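Local coordinates for periplasmic branched-chain amino acid-binding protein (PDB 3I09) that probably captures branched-chain amino acids or similar small carboxylates in the periplasm for an ABC transporter, and here holds acetoacetic acid, at residues 121-126 and 361-366; 108-113 and 367-372. One frame throughout, in Å; residues are numbered along the deposited sequence. Where two conformers were deposited one is given.

From the N terminus, the chain first reaches 108-113, a loop between strands 97-100 and 117-119, and soon afterwards 121-126, which leads into helix 124-137. More than 230 residues later it returns at the end of helix 359-362: residues 361-366 meet 121-126 in contact 1, and the next six, 367-372, meet 108-113 in contact 2. Contact 1 is therefore nested inside the longer loop closed by contact 2. Their centres lie about 11 Å apart and they touch, with Thr364 packed on Asn110 and the Met125 methyl near the Arg370 guanidinium. Together they tie the C-terminal tail to the segments on either side of strand 117-119 in the sequence.

Contact 1. Residues 121-126 and 361-366; sequences AYDTMA and QAFTTK. With AAE (acetoacetic acid), chain C.
The phenyl ring of Phe363 turns one face to Ala126, whose CB sits over it in a CH-pi contact, 4.3 Å from the ring centroid. Asp123 reaches the same ring at its edge: OD2 is 3.5 Å from Phe363 CD1, and the carboxylate plane stands 86° from that of the ring. This edge-on approach would set the carboxylate near the weakly positive ring hydrogens, away from the pi cloud. Asp123 is the N-cap of helix 124-137. With CG turned between the backbone N and the carbonyl carbon (chi1 67°), OD1 reaches forward to the first turn and accepts from Ala126 N at 3.0 Å, nearly straight at 164°. The other oxygen, OD2, accepts a hydrogen bond from a water that in turn accepts from Thr364 N, so one carboxylate serves both the helix start and the tail.

Met125, present as selenomethionine, crosses Thr364 at about a right angle, its CG 3.6 Å from Thr364 OG1; bends at chi2 and chi3 fold the chain back so that the CE methyl also touches this oxygen. Where the backbones come closest, Ala126 CA makes a CA-H...O contact of 3.1 Å with Ala362 O, and a second water donates to both Ala126 O and Ala362 O. Met333 of strand 329-338 packs on Ala126 and Ala362, and Ile330 of that strand on Phe363.

Tyr122 turns the other way, into the ligand pocket. Tyr122 OH is hydrogen-bonded to Gly102 O and lies 3.6 Å from C5 of the acetoacetic acid, a packing contact. No direct hydrogen bond joins the two segments: a buried carboxylate, held by a helix N-H and a water, and the apolar overlap of Phe363 with Ala126 tie the C-terminal tail to the backbone beside the pocket.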
ATOM      1  N   ALA A 121      -4.124  -2.665   3.655  1.00 12.22           N
ATOM      2  CA  ALA A 121      -2.816  -2.303   4.245  1.00 11.62           C
ATOM      3  C   ALA A 121      -2.585  -0.834   4.564  1.00 11.99           C
ATOM      4  O   ALA A 121      -2.070  -0.497   5.642  1.00 12.13           O
ATOM      5  CB  ALA A 121      -1.678  -2.834   3.382  1.00 11.25           C
ATOM      6  N   TYR A 122      -2.919   0.033   3.630  1.00 11.01           N
ATOM      7  CA  TYR A 122      -2.683   1.478   3.751  1.00 11.77           C
ATOM      8  C   TYR A 122      -3.534   2.175   2.694  1.00 11.43           C
ATOM      9  O   TYR A 122      -4.030   1.532   1.796  1.00 10.82           O
ATOM     10  CB  TYR A 122      -1.221   1.862   3.543  1.00 11.94           C
ATOM     11  CG  TYR A 122      -0.772   1.786   2.126  1.00 10.55           C
ATOM     12  CD1 TYR A 122      -0.640   0.557   1.485  1.00 10.94           C
ATOM     13  CD2 TYR A 122      -0.625   2.936   1.355  1.00 10.93           C
ATOM     14  CE1 TYR A 122      -0.276   0.479   0.120  1.00 11.21           C
ATOM     15  CE2 TYR A 122      -0.221   2.869   0.007  1.00 12.37           C
ATOM     16  CZ  TYR A 122      -0.081   1.653  -0.607  1.00 12.50           C
ATOM     17  OH  TYR A 122       0.286   1.603  -1.942  1.00 12.17           O
ATOM     18  N   ASP A 123      -3.699   3.481   2.810  1.00 11.09           N
ATOM     19  CA  ASP A 123      -4.209   4.265   1.677  1.00 11.24           C
ATOM     20  C   ASP A 123      -3.624   5.652   1.690  1.00 11.29           C
ATOM     21  O   ASP A 123      -2.871   6.037   2.598  1.00 11.13           O
ATOM     22  CB  ASP A 123      -5.760   4.281   1.561  1.00 10.64           C
ATOM     23  CG  ASP A 123      -6.466   5.016   2.689  1.00 12.53           C
ATOM     24  OD1 ASP A 123      -5.916   5.987   3.231  1.00 12.45           O
ATOM     25  OD2 ASP A 123      -7.612   4.587   3.006  1.00 12.00           O
ATOM     26  N   THR A 124      -3.934   6.405   0.655  1.00 11.85           N
ATOM     27  CA  THR A 124      -3.364   7.752   0.513  1.00 12.04           C
ATOM     28  C   THR A 124      -3.844   8.761   1.540  1.00 12.36           C
ATOM     29  O   THR A 124      -3.129   9.725   1.836  1.00 12.95           O
ATOM     30  CB  THR A 124      -3.637   8.292  -0.893  1.00 12.52           C
ATOM     31  OG1 THR A 124      -5.034   8.197  -1.180  1.00 12.89           O
ATOM     32  CG2 THR A 124      -2.860   7.483  -1.909  1.00 12.45           C
HETATM   33  N   MSE A 125      -5.031   8.570   2.115  1.00 12.58           N
HETATM   34  CA  MSE A 125      -5.457   9.430   3.230  1.00 13.20           C
HETATM   35  C   MSE A 125      -4.555   9.207   4.467  1.00 12.40           C
HETATM   36  O   MSE A 125      -4.134  10.157   5.090  1.00 11.44           O
HETATM   37  CB  MSE A 125      -6.933   9.170   3.551  1.00 13.48           C
HETATM   38  CG  MSE A 125      -7.450   9.903   4.707  1.00 15.73           C
HETATM   39 SE   MSE A 125      -7.502  11.831   4.254  0.75 20.22          SE
HETATM   40  CE  MSE A 125      -9.108  11.782   3.192  1.00 22.91           C
ATOM     41  N   ALA A 126      -4.263   7.955   4.824  1.00 12.57           N
ATOM     42  CA  ALA A 126      -3.379   7.674   5.947  1.00 12.50           C
ATOM     43  C   ALA A 126      -1.978   8.219   5.706  1.00 11.97           C
ATOM     44  O   ALA A 126      -1.379   8.751   6.643  1.00 12.14           O
ATOM     45  CB  ALA A 126      -3.303   6.164   6.255  1.00 13.34           C
ATOM     46  N   GLN A 361      -7.959   7.209  13.852  1.00 23.19           N
ATOM     47  CA  GLN A 361      -7.529   8.526  13.437  1.00 22.23           C
ATOM     48  C   GLN A 361      -6.779   8.567  12.123  1.00 21.42           C
ATOM     49  O   GLN A 361      -6.645   9.634  11.547  1.00 21.14           O
ATOM     50  CB  GLN A 361      -6.670   9.157  14.551  1.00 22.85           C
ATOM     51  CG  GLN A 361      -7.417   9.160  15.882  1.00 25.04           C
ATOM     52  CD  GLN A 361      -6.553   9.533  17.059  1.00 29.06           C
ATOM     53  OE1 GLN A 361      -5.513  10.189  16.916  1.00 29.47           O
ATOM     54  NE2 GLN A 361      -6.991   9.131  18.254  1.00 30.47           N
ATOM     55  N   ALA A 362      -6.335   7.418  11.613  1.00 19.03           N
ATOM     56  CA  ALA A 362      -5.432   7.388  10.468  1.00 19.23           C
ATOM     57  C   ALA A 362      -6.130   7.507   9.113  1.00 17.97           C
ATOM     58  O   ALA A 362      -5.561   8.016   8.134  1.00 19.70           O
ATOM     59  CB  ALA A 362      -4.622   6.091  10.521  1.00 18.23           C
ATOM     60  N   PHE A 363      -7.373   7.043   9.053  1.00 16.77           N
ATOM     61  CA  PHE A 363      -8.092   6.914   7.796  1.00 14.74           C
ATOM     62  C   PHE A 363      -9.230   7.937   7.656  1.00 15.19           C
ATOM     63  O   PHE A 363      -9.501   8.731   8.572  1.00 14.29           O
ATOM     64  CB  PHE A 363      -8.615   5.468   7.682  1.00 14.94           C
ATOM     65  CG  PHE A 363      -7.507   4.441   7.587  1.00 14.35           C
ATOM     66  CD1 PHE A 363      -6.911   4.183   6.384  1.00 14.69           C
ATOM     67  CD2 PHE A 363      -7.043   3.775   8.724  1.00 16.03           C
ATOM     68  CE1 PHE A 363      -5.858   3.273   6.273  1.00 15.60           C
ATOM     69  CE2 PHE A 363      -5.995   2.862   8.635  1.00 14.96           C
ATOM     70  CZ  PHE A 363      -5.416   2.588   7.432  1.00 16.76           C
ATOM     71  N   THR A 364      -9.909   7.895   6.512  1.00 14.28           N
ATOM     72  CA  THR A 364     -11.002   8.831   6.211  1.00 14.73           C
ATOM     73  C   THR A 364     -12.057   8.786   7.318  1.00 16.35           C
ATOM     74  O   THR A 364     -12.468   7.703   7.733  1.00 15.08           O
ATOM     75  CB  THR A 364     -11.669   8.458   4.858  1.00 14.97           C
ATOM     76  OG1 THR A 364     -10.693   8.519   3.804  1.00 14.59           O
ATOM     77  CG2 THR A 364     -12.813   9.395   4.539  1.00 15.55           C
ATOM     78  N   THR A 365     -12.483   9.961   7.801  1.00 16.93           N
ATOM     79  CA  THR A 365     -13.509  10.034   8.825  1.00 18.09           C
ATOM     80  C   THR A 365     -14.902   9.917   8.227  1.00 18.52           C
ATOM     81  O   THR A 365     -15.120  10.199   7.035  1.00 17.51           O
ATOM     82  CB  THR A 365     -13.435  11.377   9.623  1.00 18.88           C
ATOM     83  OG1 THR A 365     -13.791  12.477   8.765  1.00 18.32           O
ATOM     84  CG2 THR A 365     -12.050  11.604  10.208  1.00 19.37           C
ATOM     85  N   LYS A 366     -15.852   9.511   9.059  1.00 18.03           N
ATOM     86  CA  LYS A 366     -17.232   9.437   8.617  1.00 19.08           C
ATOM     87  C   LYS A 366     -17.725  10.737   8.022  1.00 18.64           C
ATOM     88  O   LYS A 366     -18.449  10.712   7.062  1.00 18.37           O
ATOM     89  CB  LYS A 366     -18.164   9.043   9.767  1.00 18.60           C
ATOM     90  CG  LYS A 366     -19.538   8.631   9.313  1.00 22.03           C
ATOM     91  CD  LYS A 366     -20.334   7.996  10.467  1.00 26.73           C
ATOM     92  CE  LYS A 366     -21.761   7.701  10.071  1.00 30.18           C
ATOM     93  NZ  LYS A 366     -22.700   7.783  11.228  1.00 35.18           N
TER
HETATM   94  O1  AAE C 501      -1.243   2.700  -5.513  1.00 12.11           O
HETATM   95  C2  AAE C 501      -0.190   2.745  -6.173  1.00 12.90           C
HETATM   96  O3  AAE C 501      -0.182   2.860  -7.418  1.00 10.60           O
HETATM   97  C4  AAE C 501       1.131   2.718  -5.422  1.00 12.11           C
HETATM   98  C5  AAE C 501       1.655   1.316  -5.285  1.00 16.14           C
HETATM   99  O8  AAE C 501       0.938   0.321  -5.546  1.00 11.84           O
HETATM  100  C9  AAE C 501       3.017   1.201  -4.665  1.00 12.93           C
HETATM  101  O   HOH W   1      -9.408   6.173   4.247  1.00 14.49           O
HETATM  102  O   HOH W   2      -2.774   8.519   9.105  1.00 25.44           O

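Contact 2. Residues 108-113 and 367-372; sequences LTNEQC and QETRCA
The disulfide pair Cys113 and Cys371 joins the C-terminal tail to a type I beta turn, Asn110 to Cys113. Cys113 SG and Cys371 SG lie 2.6 Å apart, longer than an intact bond and consistent with partial reduction or breakage. At the first position of the turn, Asn110 lays its amide flat on the guanidinium of Arg370: the planes are 1° apart, with Asn110 CG 3.4 Å above the guanidinium. Asn110 OD1 accepts from Arg370 N (2.8 Å) in the carbonyl plane, on a lone pair, so it also grips the backbone. Glu111 meets the guanidinium at its edge in a side-on salt bridge, Arg370 NE to OE2 at 2.9 Å and NH2 to OE1 at 3.0 Å. The carboxylate is turned 54° from the guanidinium: OE1 uses its syn lone pair, whereas OE2 is approached from above its plane. Bends at chi2 and chi3 curl Arg370 over Asn110, and Asp106 adds a second salt bridge at NH1. Thr369 OG1 accepts from Cys371 N, an ST turn that ends at Cys371. Leu108 and Gln112 rest on helix 81-94, while Thr109 packs against His119 of strand 117-119, an edge strand of the six-stranded sheet.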
ATOM      1  N   LEU A 108     -10.699   3.801  -3.619  1.00 11.57           N
ATOM      2  CA  LEU A 108     -11.186   2.456  -3.431  1.00 12.52           C
ATOM      3  C   LEU A 108     -12.223   2.303  -2.314  1.00 12.35           C
ATOM      4  O   LEU A 108     -12.986   1.363  -2.350  1.00 13.28           O
ATOM      5  CB  LEU A 108     -10.008   1.505  -3.157  1.00 12.31           C
ATOM      6  CG  LEU A 108      -9.215   1.134  -4.395  1.00 15.68           C
ATOM      7  CD1 LEU A 108      -7.823   0.607  -3.926  1.00 15.12           C
ATOM      8  CD2 LEU A 108      -9.972   0.064  -5.326  1.00 13.02           C
ATOM      9  N   THR A 109     -12.217   3.222  -1.336  1.00 11.62           N
ATOM     10  CA  THR A 109     -13.173   3.183  -0.231  1.00 10.54           C
ATOM     11  C   THR A 109     -13.984   4.473  -0.142  1.00 10.88           C
ATOM     12  O   THR A 109     -14.579   4.781   0.866  1.00 11.97           O
ATOM     13  CB  THR A 109     -12.448   2.915   1.096  1.00 12.10           C
ATOM     14  OG1 THR A 109     -11.481   3.940   1.318  1.00 12.10           O
ATOM     15  CG2 THR A 109     -11.744   1.505   1.052  1.00  9.36           C
ATOM     16  N   ASN A 110     -14.007   5.213  -1.245  1.00 12.02           N
ATOM     17  CA  ASN A 110     -14.629   6.511  -1.302  1.00 11.94           C
ATOM     18  C   ASN A 110     -15.472   6.587  -2.568  1.00 11.10           C
ATOM     19  O   ASN A 110     -16.487   5.888  -2.627  1.00 12.26           O
ATOM     20  CB  ASN A 110     -13.572   7.604  -1.153  1.00 11.74           C
ATOM     21  CG  ASN A 110     -13.240   7.858   0.292  1.00 13.38           C
ATOM     22  OD1 ASN A 110     -14.069   8.441   1.042  1.00 13.63           O
ATOM     23  ND2 ASN A 110     -12.066   7.394   0.724  1.00 11.95           N
ATOM     24  N   GLU A 111     -15.046   7.345  -3.577  1.00 13.43           N
ATOM     25  CA  GLU A 111     -15.851   7.496  -4.797  1.00 13.45           C
ATOM     26  C   GLU A 111     -16.171   6.163  -5.479  1.00 14.50           C
ATOM     27  O   GLU A 111     -17.197   6.057  -6.152  1.00 13.92           O
ATOM     28  CB  GLU A 111     -15.174   8.435  -5.796  1.00 15.11           C
ATOM     29  CG  GLU A 111     -15.112   9.899  -5.364  1.00 16.22           C
ATOM     30  CD  GLU A 111     -13.949  10.236  -4.451  1.00 18.58           C
ATOM     31  OE1 GLU A 111     -13.131   9.329  -4.115  1.00 13.75           O
ATOM     32  OE2 GLU A 111     -13.840  11.439  -4.097  1.00 18.40           O
ATOM     33  N   GLN A 112     -15.278   5.178  -5.351  1.00 14.48           N
ATOM     34  CA  GLN A 112     -15.461   3.882  -5.986  1.00 15.02           C
ATOM     35  C   GLN A 112     -15.594   2.743  -4.984  1.00 15.39           C
ATOM     36  O   GLN A 112     -15.252   1.593  -5.285  1.00 14.79           O
ATOM     37  CB  GLN A 112     -14.344   3.640  -7.007  1.00 15.46           C
ATOM     38  CG  GLN A 112     -14.419   4.698  -8.125  1.00 19.09           C
ATOM     39  CD  GLN A 112     -13.362   4.569  -9.220  1.00 25.38           C
ATOM     40  OE1 GLN A 112     -12.735   5.573  -9.625  1.00 31.78           O
ATOM     41  NE2 GLN A 112     -13.185   3.376  -9.734  1.00 25.32           N
ATOM     42  N   CYS A 113     -16.178   3.042  -3.814  1.00 14.27           N
ATOM     43  CA  CYS A 113     -16.381   2.019  -2.811  1.00 14.96           C
ATOM     44  C   CYS A 113     -17.419   1.010  -3.304  1.00 14.96           C
ATOM     45  O   CYS A 113     -18.290   1.328  -4.137  1.00 14.83           O
ATOM     46  CB  CYS A 113     -16.784   2.636  -1.477  1.00 15.70           C
ATOM     47  SG  CYS A 113     -18.468   3.288  -1.476  1.00 22.53           S
ATOM     48  N   GLN A 367     -17.355  11.867   8.612  1.00 20.18           N
ATOM     49  CA  GLN A 367     -17.836  13.155   8.166  1.00 21.12           C
ATOM     50  C   GLN A 367     -17.263  13.560   6.807  1.00 20.72           C
ATOM     51  O   GLN A 367     -17.910  14.318   6.086  1.00 20.70           O
ATOM     52  CB  GLN A 367     -17.539  14.247   9.209  1.00 21.93           C
ATOM     53  CG  GLN A 367     -18.331  14.060  10.512  1.00 26.15           C
ATOM     54  CD  GLN A 367     -17.831  12.874  11.390  1.00 33.22           C
ATOM     55  OE1 GLN A 367     -16.667  12.413  11.274  1.00 33.48           O
ATOM     56  NE2 GLN A 367     -18.723  12.374  12.276  1.00 34.86           N
ATOM     57  N   GLU A 368     -16.089  13.040   6.453  1.00 19.45           N
ATOM     58  CA  GLU A 368     -15.404  13.455   5.237  0.70 20.20           C
ATOM     59  C   GLU A 368     -15.482  12.406   4.122  1.00 18.44           C
ATOM     60  O   GLU A 368     -14.961  12.623   3.032  1.00 19.66           O
ATOM     61  CB  GLU A 368     -13.931  13.783   5.545  0.70 21.02           C
ATOM     62  CG  GLU A 368     -13.716  14.816   6.724  0.70 24.59           C
ATOM     63  CD  GLU A 368     -14.191  16.246   6.417  0.70 28.91           C
ATOM     64  OE1 GLU A 368     -13.938  16.742   5.295  0.70 33.80           O
ATOM     65  OE2 GLU A 368     -14.806  16.893   7.307  0.70 31.84           O
ATOM     66  N   THR A 369     -16.121  11.279   4.386  1.00 16.94           N
ATOM     67  CA  THR A 369     -16.187  10.206   3.404  1.00 15.75           C
ATOM     68  C   THR A 369     -16.869  10.609   2.102  1.00 16.06           C
ATOM     69  O   THR A 369     -17.834  11.379   2.111  1.00 15.72           O
ATOM     70  CB  THR A 369     -16.945   8.991   3.946  1.00 16.05           C
ATOM     71  OG1 THR A 369     -16.749   7.877   3.075  1.00 14.59           O
ATOM     72  CG2 THR A 369     -18.467   9.305   4.129  1.00 15.50           C
ATOM     73  N   ARG A 370     -16.387  10.061   0.999  1.00 15.62           N
ATOM     74  CA  ARG A 370     -17.086  10.162  -0.296  1.00 15.74           C
ATOM     75  C   ARG A 370     -17.686   8.806  -0.686  1.00 15.52           C
ATOM     76  O   ARG A 370     -18.111   8.585  -1.841  1.00 15.38           O
ATOM     77  CB  ARG A 370     -16.146  10.730  -1.375  1.00 15.76           C
ATOM     78  CG  ARG A 370     -15.456  12.075  -0.964  1.00 16.74           C
ATOM     79  CD  ARG A 370     -14.058  11.935  -0.364  1.00 16.06           C
ATOM     80  NE  ARG A 370     -13.165  11.299  -1.313  1.00 15.08           N
ATOM     81  CZ  ARG A 370     -11.957  10.809  -1.040  1.00 18.23           C
ATOM     82  NH1 ARG A 370     -11.420  10.890   0.183  1.00 20.52           N
ATOM     83  NH2 ARG A 370     -11.269  10.243  -2.015  1.00 18.90           N
ATOM     84  N   CYS A 371     -17.756   7.895   0.291  1.00 15.11           N
ATOM     85  CA  CYS A 371     -18.355   6.571   0.080  1.00 14.99           C
ATOM     86  C   CYS A 371     -19.872   6.654   0.235  1.00 16.37           C
ATOM     87  O   CYS A 371     -20.387   6.859   1.327  1.00 13.83           O
ATOM     88  CB  CYS A 371     -17.802   5.554   1.076  1.00 15.68           C
ATOM     89  SG  CYS A 371     -18.604   3.943   0.997  1.00 16.32           S
ATOM     90  N   ALA A 372     -20.580   6.489  -0.886  1.00 16.98           N
ATOM     91  CA  ALA A 372     -22.039   6.585  -0.896  1.00 18.01           C
ATOM     92  C   ALA A 372     -22.729   5.479  -0.051  1.00 18.40           C
ATOM     93  O   ALA A 372     -23.916   5.608   0.304  1.00 20.26           O
ATOM     94  CB  ALA A 372     -22.547   6.574  -2.353  1.00 18.41           C
TER
HETATM   95  O   HOH W   3     -14.535   6.472   3.355  1.00 14.41           O
HETATM   96  O   HOH W   4     -19.336   6.165  -3.404  1.00 16.09           O